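Local coordinates for protein putative sulfatase yidJ (PDB 2QZU) that probably hydrolyses sulfate esters as a member of the sulfatase family, probably with a calcium ion at its active site, at residues A[93-98]-A[402-407]; A[197-202]-A[228-233]; A[203-208]-A[287-292]; A[327-332]-A[411-416]. One frame throughout, in Å; residues are numbered along the deposited sequence.

Contact 1: residues A[93-98]-A[402-407]; sequences KVTGNC and YFVKFD
Thr-95 is the residue of 93-98 that carries the contact with Val-404 and Phe-406, and the chain reaches it by a sharp change of course: Lys-93, just after helix 89-92, has a positive phi of 77°, and Val-94 forms the centre of an inverse gamma turn. CB of the threonine and its methyl CG2 face Val-404, while the OG1 branch faces Phe-406. On the apolar side, Thr-95 CB lies 3.9 Å from Val-404 CG1, and Thr-95 CG2 is 4.0 Å from the same Val-404 CG1. On the polar side, chi1 of 55° sets OG1 between the backbone N and the carbonyl carbon, 3.8 Å from Phe-406 CB. A water bridges here, 2.6 Å from Thr-95 OG1 and donating to Phe-406 O at 2.8 Å. The contact thus joins the loop after helix 89-92 to strand 399-404, an outermost strand of the four-stranded antiparallel sheet that follows the large mixed sheet in sulfatases. Two acceptors come close, Thr-95 O and Val-404 O at 3.2 Å, with no bond between them; Tyr-73 OH hydrogen-bonds to the amide of Val-404 and weakly to Thr-95 O. After Gly-96 the chain runs next to Ser-76, the site predicted to become 3-oxoalanine but modelled here as serine. Cys-98 then hydrogen-bonds through its backbone N to Ser-77 OG and through its O to His-134 NE2.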
# COMPACT_ATOMS: atom_id res chain seq x y z
N LYS A 93 8.60 21.06 22.84
CA LYS A 93 9.00 21.53 21.51
C LYS A 93 8.55 20.63 20.36
O LYS A 93 8.68 21.00 19.20
CB LYS A 93 10.52 21.74 21.45
CG LYS A 93 11.00 22.89 22.33
CD LYS A 93 12.51 23.04 22.28
CE LYS A 93 12.96 24.19 23.17
NZ LYS A 93 12.54 23.97 24.58
N VAL A 94 8.02 19.45 20.69
CA VAL A 94 7.56 18.52 19.66
C VAL A 94 6.07 18.79 19.43
O VAL A 94 5.20 18.11 19.97
CB VAL A 94 7.79 17.06 20.10
CG1 VAL A 94 7.53 16.13 18.91
CG2 VAL A 94 9.21 16.89 20.60
N THR A 95 5.81 19.79 18.59
CA THR A 95 4.46 20.24 18.30
C THR A 95 3.75 19.54 17.15
O THR A 95 2.55 19.76 16.93
CB THR A 95 4.48 21.74 18.00
OG1 THR A 95 5.42 21.99 16.94
CG2 THR A 95 4.92 22.52 19.24
N GLY A 96 4.48 18.71 16.42
CA GLY A 96 3.91 17.97 15.31
C GLY A 96 4.79 16.76 15.08
O GLY A 96 5.72 16.53 15.85
N ASN A 97 4.49 15.96 14.06
CA ASN A 97 5.31 14.79 13.76
C ASN A 97 6.68 15.24 13.28
O ASN A 97 6.80 16.30 12.65
CB ASN A 97 4.69 13.93 12.66
CG ASN A 97 3.62 12.99 13.18
OD1 ASN A 97 2.59 12.79 12.53
ND2 ASN A 97 3.86 12.39 14.34
N CYS A 98 7.69 14.44 13.56
CA CYS A 98 9.03 14.76 13.09
C CYS A 98 9.07 14.29 11.64
O CYS A 98 8.73 13.15 11.33
CB CYS A 98 10.09 14.02 13.91
SG CYS A 98 10.17 14.55 15.63
N TYR A 402 -4.67 18.66 23.01
CA TYR A 402 -3.87 19.56 22.19
C TYR A 402 -3.81 19.27 20.70
O TYR A 402 -3.88 18.12 20.26
CB TYR A 402 -2.40 19.54 22.63
CG TYR A 402 -2.12 20.07 24.01
CD1 TYR A 402 -1.88 21.43 24.21
CD2 TYR A 402 -2.09 19.22 25.11
CE1 TYR A 402 -1.62 21.92 25.48
CE2 TYR A 402 -1.83 19.70 26.38
CZ TYR A 402 -1.60 21.06 26.56
OH TYR A 402 -1.38 21.55 27.82
N PHE A 403 -3.67 20.35 19.94
CA PHE A 403 -3.41 20.33 18.52
C PHE A 403 -2.71 21.66 18.31
O PHE A 403 -3.29 22.72 18.54
CB PHE A 403 -4.62 20.30 17.59
CG PHE A 403 -4.21 20.44 16.15
CD1 PHE A 403 -3.46 19.44 15.54
CD2 PHE A 403 -4.44 21.62 15.45
CE1 PHE A 403 -2.92 19.62 14.26
CE2 PHE A 403 -3.91 21.81 14.18
CZ PHE A 403 -3.14 20.81 13.58
N VAL A 404 -1.44 21.60 17.92
CA VAL A 404 -0.65 22.80 17.69
C VAL A 404 -0.19 22.83 16.24
O VAL A 404 0.39 21.86 15.75
CB VAL A 404 0.61 22.82 18.60
CG1 VAL A 404 1.40 24.11 18.37
CG2 VAL A 404 0.20 22.70 20.06
N LYS A 405 -0.47 23.93 15.55
CA LYS A 405 -0.03 24.05 14.16
C LYS A 405 1.46 24.35 14.29
O LYS A 405 1.83 25.40 14.81
CB LYS A 405 -0.77 25.19 13.45
CG LYS A 405 -0.53 25.23 11.95
CD LYS A 405 -1.44 26.22 11.25
CE LYS A 405 -1.17 26.25 9.75
NZ LYS A 405 -2.12 27.15 9.04
N PHE A 406 2.29 23.43 13.83
CA PHE A 406 3.74 23.58 13.97
C PHE A 406 4.35 24.88 13.47
O PHE A 406 5.31 25.38 14.07
CB PHE A 406 4.48 22.40 13.32
CG PHE A 406 4.39 22.36 11.83
CD1 PHE A 406 3.26 21.85 11.20
CD2 PHE A 406 5.43 22.85 11.05
CE1 PHE A 406 3.17 21.81 9.81
CE2 PHE A 406 5.36 22.82 9.66
CZ PHE A 406 4.22 22.30 9.04
N ASP A 407 3.82 25.43 12.38
CA ASP A 407 4.36 26.67 11.83
C ASP A 407 3.62 27.94 12.24
O ASP A 407 3.89 29.02 11.72
CB ASP A 407 4.45 26.57 10.30
CG ASP A 407 3.11 26.28 9.65
OD1 ASP A 407 2.17 25.85 10.35
OD2 ASP A 407 3.00 26.48 8.42
O HOH W 1 6.44 24.33 16.40

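Contact 2: residues A[197-202]-A[228-233]; sequences NQWGPE and MNPPHT
Pro-201 and Trp-199, at the N-terminal end of helix 200-213, pack on Met-228 and Pro-230, where strand 222-228 runs out of the large mixed sheet of the alkaline phosphatase-like fold. The helix precedes that strand in the chain, so the contact brings the start of the helix back to the C-terminal end of the strand. All four touching residues are buried, and 197 Å² is covered in total. The proline rings face each other through their outer carbons, Pro-201 CG lying 3.6 Å from Pro-230 CD. Pro-230 also reaches Trp-199 obliquely, its CG 3.7 Å from Trp-199 CZ2. The indole is placed by a CG anti to the backbone N of Trp-199 (chi1 -166°), and its NE1 is bound to Leu-237 O. One face of the indole is occupied by Pro-201, whose CD stands 3.5 Å above the plane over the ring centre, so Pro-201, Trp-199 and Pro-230 are in mutual contact. The turn that follows contains a cis peptide before Pro-231 and a backbone bond from His-232 N to Asn-229 O. The selenomethionine Met-228 is extended beyond CG (chi2 174°) and reaches Pro-201. Its SE lies 4.0 Å from Pro-201 CB, and its terminal CE is 3.9 Å from the carbonyl oxygen of Pro-201.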
# COMPACT_ATOMS: atom_id res chain seq x y z
N ASN A 197 14.27 -9.82 7.96
CA ASN A 197 13.19 -10.54 7.28
C ASN A 197 12.33 -11.26 8.31
O ASN A 197 12.27 -12.49 8.35
CB ASN A 197 13.77 -11.54 6.27
CG ASN A 197 14.39 -10.85 5.06
OD1 ASN A 197 15.16 -11.46 4.31
ND2 ASN A 197 14.05 -9.59 4.85
N GLN A 198 11.68 -10.47 9.16
CA GLN A 198 10.82 -10.99 10.22
C GLN A 198 9.87 -9.87 10.61
O GLN A 198 10.20 -8.69 10.47
CB GLN A 198 11.69 -11.40 11.41
CG GLN A 198 10.92 -11.85 12.64
CD GLN A 198 11.81 -12.56 13.65
OE1 GLN A 198 12.93 -12.13 13.93
NE2 GLN A 198 11.31 -13.66 14.21
N TRP A 199 8.68 -10.22 11.09
CA TRP A 199 7.70 -9.21 11.49
C TRP A 199 8.29 -8.38 12.63
O TRP A 199 8.85 -8.93 13.57
CB TRP A 199 6.39 -9.89 11.91
CG TRP A 199 5.21 -8.94 12.02
CD1 TRP A 199 4.83 -7.99 11.11
CD2 TRP A 199 4.24 -8.90 13.07
NE1 TRP A 199 3.68 -7.36 11.53
CE2 TRP A 199 3.30 -7.90 12.73
CE3 TRP A 199 4.07 -9.62 14.27
CZ2 TRP A 199 2.20 -7.60 13.55
CZ3 TRP A 199 2.98 -9.31 15.08
CH2 TRP A 199 2.06 -8.31 14.72
N GLY A 200 8.16 -7.07 12.53
CA GLY A 200 8.70 -6.17 13.54
C GLY A 200 8.57 -6.61 14.99
O GLY A 200 9.59 -6.80 15.67
N PRO A 201 7.34 -6.78 15.50
CA PRO A 201 7.10 -7.19 16.88
C PRO A 201 7.81 -8.49 17.26
O PRO A 201 8.20 -8.66 18.41
CB PRO A 201 5.58 -7.33 16.94
CG PRO A 201 5.12 -6.27 15.98
CD PRO A 201 6.07 -6.49 14.81
N GLU A 202 7.95 -9.39 16.29
CA GLU A 202 8.62 -10.66 16.51
C GLU A 202 10.10 -10.46 16.78
O GLU A 202 10.65 -11.02 17.73
CB GLU A 202 8.46 -11.57 15.28
CG GLU A 202 7.28 -12.50 15.33
CD GLU A 202 7.25 -13.44 14.13
OE1 GLU A 202 8.30 -14.06 13.85
OE2 GLU A 202 6.18 -13.55 13.49
N MSE A 228 6.84 -1.04 19.77
CA MSE A 228 6.38 -1.75 18.57
C MSE A 228 5.55 -0.85 17.66
O MSE A 228 4.84 0.04 18.13
CB MSE A 228 5.58 -2.98 18.97
CG MSE A 228 6.38 -3.98 19.79
SE MSE A 228 5.25 -5.42 20.44
CE MSE A 228 6.63 -6.54 21.24
N ASN A 229 5.63 -1.11 16.36
CA ASN A 229 4.91 -0.31 15.38
C ASN A 229 3.45 -0.75 15.19
O ASN A 229 2.54 0.05 15.34
CB ASN A 229 5.66 -0.31 14.04
CG ASN A 229 5.42 0.96 13.24
OD1 ASN A 229 4.29 1.43 13.14
ND2 ASN A 229 6.48 1.52 12.67
N PRO A 230 3.22 -2.04 14.85
CA PRO A 230 1.81 -2.44 14.70
C PRO A 230 1.14 -2.19 16.06
O PRO A 230 1.80 -2.24 17.09
CB PRO A 230 1.91 -3.93 14.39
CG PRO A 230 3.26 -4.07 13.73
CD PRO A 230 4.13 -3.16 14.57
N PRO A 231 -0.19 -1.95 16.08
CA PRO A 231 -1.15 -1.92 14.99
C PRO A 231 -1.22 -0.65 14.13
O PRO A 231 -2.26 -0.35 13.55
CB PRO A 231 -2.47 -2.20 15.70
CG PRO A 231 -2.29 -1.47 16.98
CD PRO A 231 -0.87 -1.81 17.38
N HIS A 232 -0.12 0.09 14.05
CA HIS A 232 -0.07 1.28 13.21
C HIS A 232 -0.16 0.80 11.77
O HIS A 232 0.16 -0.35 11.48
CB HIS A 232 1.23 2.05 13.46
CG HIS A 232 1.40 3.27 12.61
ND1 HIS A 232 1.98 3.23 11.36
CD2 HIS A 232 1.09 4.56 12.84
CE1 HIS A 232 2.03 4.45 10.86
NE2 HIS A 232 1.50 5.28 11.74
N THR A 233 -0.58 1.68 10.86
CA THR A 233 -0.77 1.29 9.47
C THR A 233 0.25 0.43 8.81
O THR A 233 1.44 0.44 9.11
CB THR A 233 -1.02 2.48 8.54
OG1 THR A 233 -0.11 3.53 8.85
CG2 THR A 233 -2.47 2.93 8.66

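Contact 3: residues A[203-208]-A[287-292]; sequences YEASKA and DENVGR
Ser-206 and Arg-292 make the side-chain hydrogen bond between 203-208 and 287-292: Arg-292 NH2 donates to Ser-206 OG at 2.7 Å with an N-H...O angle of 165°, and the hydroxyl oxygen lies at the guanidinium edge, near its plane. A second bond, within helix 267-299, helps orient the same group. Arg-292 NH1 donates to Asn-289 OD1 at 3.0 Å, and this acceptor too sits in the guanidinium plane, so in-plane partners on both NH1 and NH2 fix how the group is turned. A bend at chi3 (58°) turns the arginine across the gap between the helices. Glu-202 O, one turn before Ser-206, adds a further link: it accepts bonds from both Arg-292 NH1 and Ser-206 OG, which leaves the hydroxyl donating to a carbonyl while it accepts from the arginine.

Van der Waals contact is concentrated on Ala-205, whose methyl points at the opposite helix. Its CB lies 3.7 Å from Arg-292 NH1, over one face of the guanidinium, and 3.7 Å from Asn-289 O. The small side chain lets the backbones approach to 5.8 Å between Ala-205 CA and Asn-289 CA.

The segment axes pass 9.1 Å apart and run nearly parallel, at 8°. That direction fits the alpha/beta topology, since helix 200-213 leads to strand 222-228 and helix 267-299 to strand 306-311, parallel members of one mixed sheet. Both helices touch strand 222-228, Ala-208 packing on Leu-224 and Val-226 and Asn-289 on Met-228, while Tyr-203 and Lys-207 reach Ile-170 of strand 168-172.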
# COMPACT_ATOMS: atom_id res chain seq x y z
N TYR A 203 10.74 -9.67 15.92
CA TYR A 203 12.16 -9.38 16.05
C TYR A 203 12.42 -8.59 17.33
O TYR A 203 13.33 -8.91 18.10
CB TYR A 203 12.65 -8.58 14.85
CG TYR A 203 14.11 -8.16 14.93
CD1 TYR A 203 15.13 -9.10 14.81
CD2 TYR A 203 14.45 -6.83 15.14
CE1 TYR A 203 16.47 -8.71 14.90
CE2 TYR A 203 15.78 -6.43 15.23
CZ TYR A 203 16.78 -7.37 15.10
OH TYR A 203 18.09 -6.96 15.20
N GLU A 204 11.61 -7.56 17.54
CA GLU A 204 11.76 -6.73 18.72
C GLU A 204 11.62 -7.53 20.01
O GLU A 204 12.40 -7.35 20.94
CB GLU A 204 10.75 -5.58 18.66
CG GLU A 204 11.14 -4.54 17.62
CD GLU A 204 9.97 -3.79 17.03
OE1 GLU A 204 8.84 -3.95 17.54
OE2 GLU A 204 10.18 -3.04 16.05
N ALA A 205 10.64 -8.43 20.06
CA ALA A 205 10.45 -9.26 21.24
C ALA A 205 11.66 -10.18 21.43
O ALA A 205 12.08 -10.44 22.55
CB ALA A 205 9.16 -10.08 21.12
N SER A 206 12.22 -10.67 20.32
CA SER A 206 13.39 -11.54 20.42
C SER A 206 14.59 -10.79 20.98
O SER A 206 15.34 -11.33 21.79
CB SER A 206 13.75 -12.13 19.05
OG SER A 206 12.77 -13.07 18.65
N LYS A 207 14.78 -9.54 20.55
CA LYS A 207 15.90 -8.74 21.04
C LYS A 207 15.66 -8.33 22.50
O LYS A 207 16.60 -8.20 23.27
CB LYS A 207 16.11 -7.50 20.17
CG LYS A 207 16.41 -7.80 18.71
CD LYS A 207 17.62 -8.72 18.52
CE LYS A 207 18.92 -8.06 18.96
NZ LYS A 207 20.10 -8.93 18.70
N ALA A 208 14.39 -8.12 22.86
CA ALA A 208 14.06 -7.74 24.23
C ALA A 208 14.36 -8.92 25.15
O ALA A 208 14.81 -8.74 26.28
CB ALA A 208 12.59 -7.36 24.33
N ASP A 287 0.09 -8.85 20.87
CA ASP A 287 -0.21 -9.51 22.14
C ASP A 287 0.68 -10.73 22.37
O ASP A 287 1.24 -10.91 23.45
CB ASP A 287 -1.68 -9.93 22.17
CG ASP A 287 -2.08 -10.57 23.49
OD1 ASP A 287 -2.29 -9.83 24.48
OD2 ASP A 287 -2.19 -11.81 23.53
N GLU A 288 0.80 -11.57 21.35
CA GLU A 288 1.61 -12.78 21.47
C GLU A 288 3.07 -12.45 21.77
O GLU A 288 3.72 -13.13 22.56
CB GLU A 288 1.50 -13.62 20.20
CG GLU A 288 2.36 -14.88 20.23
CD GLU A 288 1.96 -15.88 19.16
OE1 GLU A 288 0.87 -16.47 19.27
OE2 GLU A 288 2.75 -16.08 18.21
N ASN A 289 3.59 -11.41 21.14
CA ASN A 289 4.97 -11.04 21.37
C ASN A 289 5.17 -10.38 22.73
O ASN A 289 6.24 -10.48 23.32
CB ASN A 289 5.47 -10.18 20.21
CG ASN A 289 5.75 -11.01 18.98
OD1 ASN A 289 6.66 -11.84 18.98
ND2 ASN A 289 4.95 -10.82 17.93
N VAL A 290 4.13 -9.72 23.24
CA VAL A 290 4.21 -9.12 24.57
C VAL A 290 4.30 -10.32 25.52
O VAL A 290 5.03 -10.29 26.51
CB VAL A 290 2.96 -8.28 24.90
CG1 VAL A 290 2.94 -7.95 26.39
CG2 VAL A 290 2.97 -6.99 24.09
N GLY A 291 3.55 -11.37 25.21
CA GLY A 291 3.55 -12.57 26.02
C GLY A 291 4.94 -13.19 26.11
O GLY A 291 5.34 -13.70 27.15
N ARG A 292 5.67 -13.14 25.00
CA ARG A 292 7.03 -13.68 24.97
C ARG A 292 7.95 -12.91 25.92
O ARG A 292 8.77 -13.49 26.62
CB ARG A 292 7.59 -13.61 23.55
CG ARG A 292 6.86 -14.46 22.52
CD ARG A 292 7.45 -14.23 21.14
NE ARG A 292 8.88 -14.54 21.11
CZ ARG A 292 9.73 -14.06 20.20
NH1 ARG A 292 9.30 -13.24 19.25
NH2 ARG A 292 11.01 -14.41 20.24

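Contact 4: residues A[327-332]-A[411-416]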
# COMPACT_ATOMS: atom_id res chain seq x y z
N ASP A 327 -5.19 12.38 15.76
CA ASP A 327 -4.89 13.80 15.90
C ASP A 327 -6.20 14.59 16.11
O ASP A 327 -6.39 15.65 15.52
CB ASP A 327 -4.17 14.34 14.65
CG ASP A 327 -3.43 15.65 14.94
OD1 ASP A 327 -3.56 16.16 16.06
OD2 ASP A 327 -2.71 16.17 14.07
N ILE A 328 -7.07 14.06 16.97
CA ILE A 328 -8.35 14.70 17.24
C ILE A 328 -8.86 14.33 18.63
O ILE A 328 -8.45 13.32 19.21
CB ILE A 328 -9.38 14.31 16.16
CG1 ILE A 328 -10.64 15.16 16.30
CG2 ILE A 328 -9.72 12.83 16.27
CD1 ILE A 328 -10.44 16.62 15.94
N PHE A 329 -9.77 15.13 19.16
CA PHE A 329 -10.30 14.94 20.51
C PHE A 329 -11.27 13.79 20.76
O PHE A 329 -11.57 13.49 21.91
CB PHE A 329 -10.93 16.24 20.99
CG PHE A 329 -11.80 16.89 19.97
CD1 PHE A 329 -11.38 18.05 19.31
CD2 PHE A 329 -13.03 16.33 19.62
CE1 PHE A 329 -12.17 18.63 18.32
CE2 PHE A 329 -13.82 16.90 18.63
CZ PHE A 329 -13.39 18.06 17.98
N TYR A 330 -11.75 13.14 19.71
CA TYR A 330 -12.69 12.03 19.88
C TYR A 330 -12.09 10.89 20.71
O TYR A 330 -10.89 10.62 20.63
CB TYR A 330 -13.14 11.51 18.51
CG TYR A 330 -14.05 12.46 17.77
CD1 TYR A 330 -15.27 12.86 18.32
CD2 TYR A 330 -13.70 12.96 16.52
CE1 TYR A 330 -16.12 13.73 17.65
CE2 TYR A 330 -14.54 13.84 15.83
CZ TYR A 330 -15.75 14.22 16.40
OH TYR A 330 -16.59 15.09 15.74
N GLU A 331 -12.94 10.23 21.49
CA GLU A 331 -12.52 9.13 22.34
C GLU A 331 -11.70 8.03 21.65
O GLU A 331 -10.72 7.56 22.20
CB GLU A 331 -13.74 8.47 23.00
CG GLU A 331 -14.40 9.29 24.09
CD GLU A 331 -13.48 9.52 25.27
OE1 GLU A 331 -12.88 10.61 25.35
OE2 GLU A 331 -13.34 8.60 26.11
N GLU A 332 -12.11 7.62 20.45
CA GLU A 332 -11.39 6.55 19.75
C GLU A 332 -9.95 6.95 19.42
O GLU A 332 -9.09 6.10 19.19
CB GLU A 332 -12.11 6.14 18.46
CG GLU A 332 -12.15 7.23 17.39
CD GLU A 332 -13.38 8.11 17.49
OE1 GLU A 332 -13.98 8.19 18.58
OE2 GLU A 332 -13.73 8.74 16.47
N THR A 411 -2.57 29.11 16.04
CA THR A 411 -3.66 28.37 15.42
C THR A 411 -3.67 26.95 15.97
O THR A 411 -2.61 26.33 16.11
CB THR A 411 -3.51 28.31 13.88
OG1 THR A 411 -3.65 29.63 13.35
CG2 THR A 411 -4.58 27.41 13.26
N GLY A 412 -4.85 26.44 16.30
CA GLY A 412 -4.94 25.10 16.82
C GLY A 412 -6.07 24.91 17.82
O GLY A 412 -6.96 25.74 17.94
N TYR A 413 -6.01 23.79 18.54
CA TYR A 413 -7.01 23.45 19.54
C TYR A 413 -6.40 23.33 20.93
O TYR A 413 -5.24 22.94 21.08
CB TYR A 413 -7.62 22.07 19.25
CG TYR A 413 -8.60 21.97 18.12
CD1 TYR A 413 -9.93 22.35 18.28
CD2 TYR A 413 -8.21 21.42 16.90
CE1 TYR A 413 -10.86 22.18 17.26
CE2 TYR A 413 -9.13 21.25 15.87
CZ TYR A 413 -10.45 21.62 16.05
OH TYR A 413 -11.36 21.45 15.03
N ARG A 414 -7.21 23.63 21.93
CA ARG A 414 -6.83 23.43 23.33
C ARG A 414 -8.12 22.96 23.96
O ARG A 414 -9.20 23.47 23.64
CB ARG A 414 -6.34 24.72 24.00
CG ARG A 414 -5.00 25.21 23.48
CD ARG A 414 -3.85 24.23 23.74
NE ARG A 414 -2.58 24.86 23.40
CZ ARG A 414 -2.18 25.11 22.16
NH1 ARG A 414 -2.94 24.78 21.12
NH2 ARG A 414 -1.03 25.75 21.95
N GLY A 415 -8.04 21.96 24.83
CA GLY A 415 -9.25 21.47 25.45
C GLY A 415 -9.03 20.78 26.77
O GLY A 415 -7.91 20.72 27.28
N LEU A 416 -10.11 20.25 27.32
CA LEU A 416 -10.08 19.54 28.59
C LEU A 416 -11.00 18.33 28.51
O LEU A 416 -12.02 18.35 27.82
CB LEU A 416 -10.57 20.46 29.71
CG LEU A 416 -9.78 21.73 30.05
CD1 LEU A 416 -10.59 22.56 31.04
CD2 LEU A 416 -8.42 21.37 30.62
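Phe-329 puts the edge of its ring against the face of Tyr-413, and the path of its side chain explains the approach. The CB is directed toward strand 412-417, and chi1 of 45° places CG between the backbone N and the carbonyl carbon. Beyond CG, one face of the Phe-329 ring is covered by Ile-328, whose CD1 stands 3.6 Å from its plane, offset toward the rim. CE2 rests over the centre of the Tyr-330 ring, 3.9 Å above its plane. On the other edge, CE1 does the touching across the contact, lying 3.9 Å from Tyr-413 CE1 and 4.1 Å from Tyr-413 CZ. Ring centroids 5.6 Å apart and planes at 80° define a T-shaped (edge-to-face) pair. Ile-436 of strand 431-439 touches both rings, and Tyr-413 has a second edge-to-face partner in His-426, so the pair belongs to an aromatic and aliphatic layer on the four-stranded antiparallel sheet. Nearby, Glu-331 makes a salt bridge to Arg-417 of strand 412-417, but no hydrogen bond links 327-332 with 411-416. The ring contact itself is therefore held by dispersion and probably a weak C-H to pi attraction.

Overall arrangement
The four contacts form two touching pairs in different parts of the chain. Contacts 2 and 3, with centres 10 Å apart, share helix 200-213 and touch along it; both belong to the large mixed sheet and its helices. Contacts 1 and 4, with centres 13 Å apart, use strands 399-404 and 412-417, neighbours in the four-stranded antiparallel sheet. Within each pair the segments alternate along the chain; contacts 2 and 3 both lie between the two segments of contact 1 and close before contact 4 opens. Contacts 1 and 3 stand about 17 Å apart at their nearest atoms. Contacts 1 and 4 each bring an earlier segment against the C-terminal sheet, joining the two sheet regions.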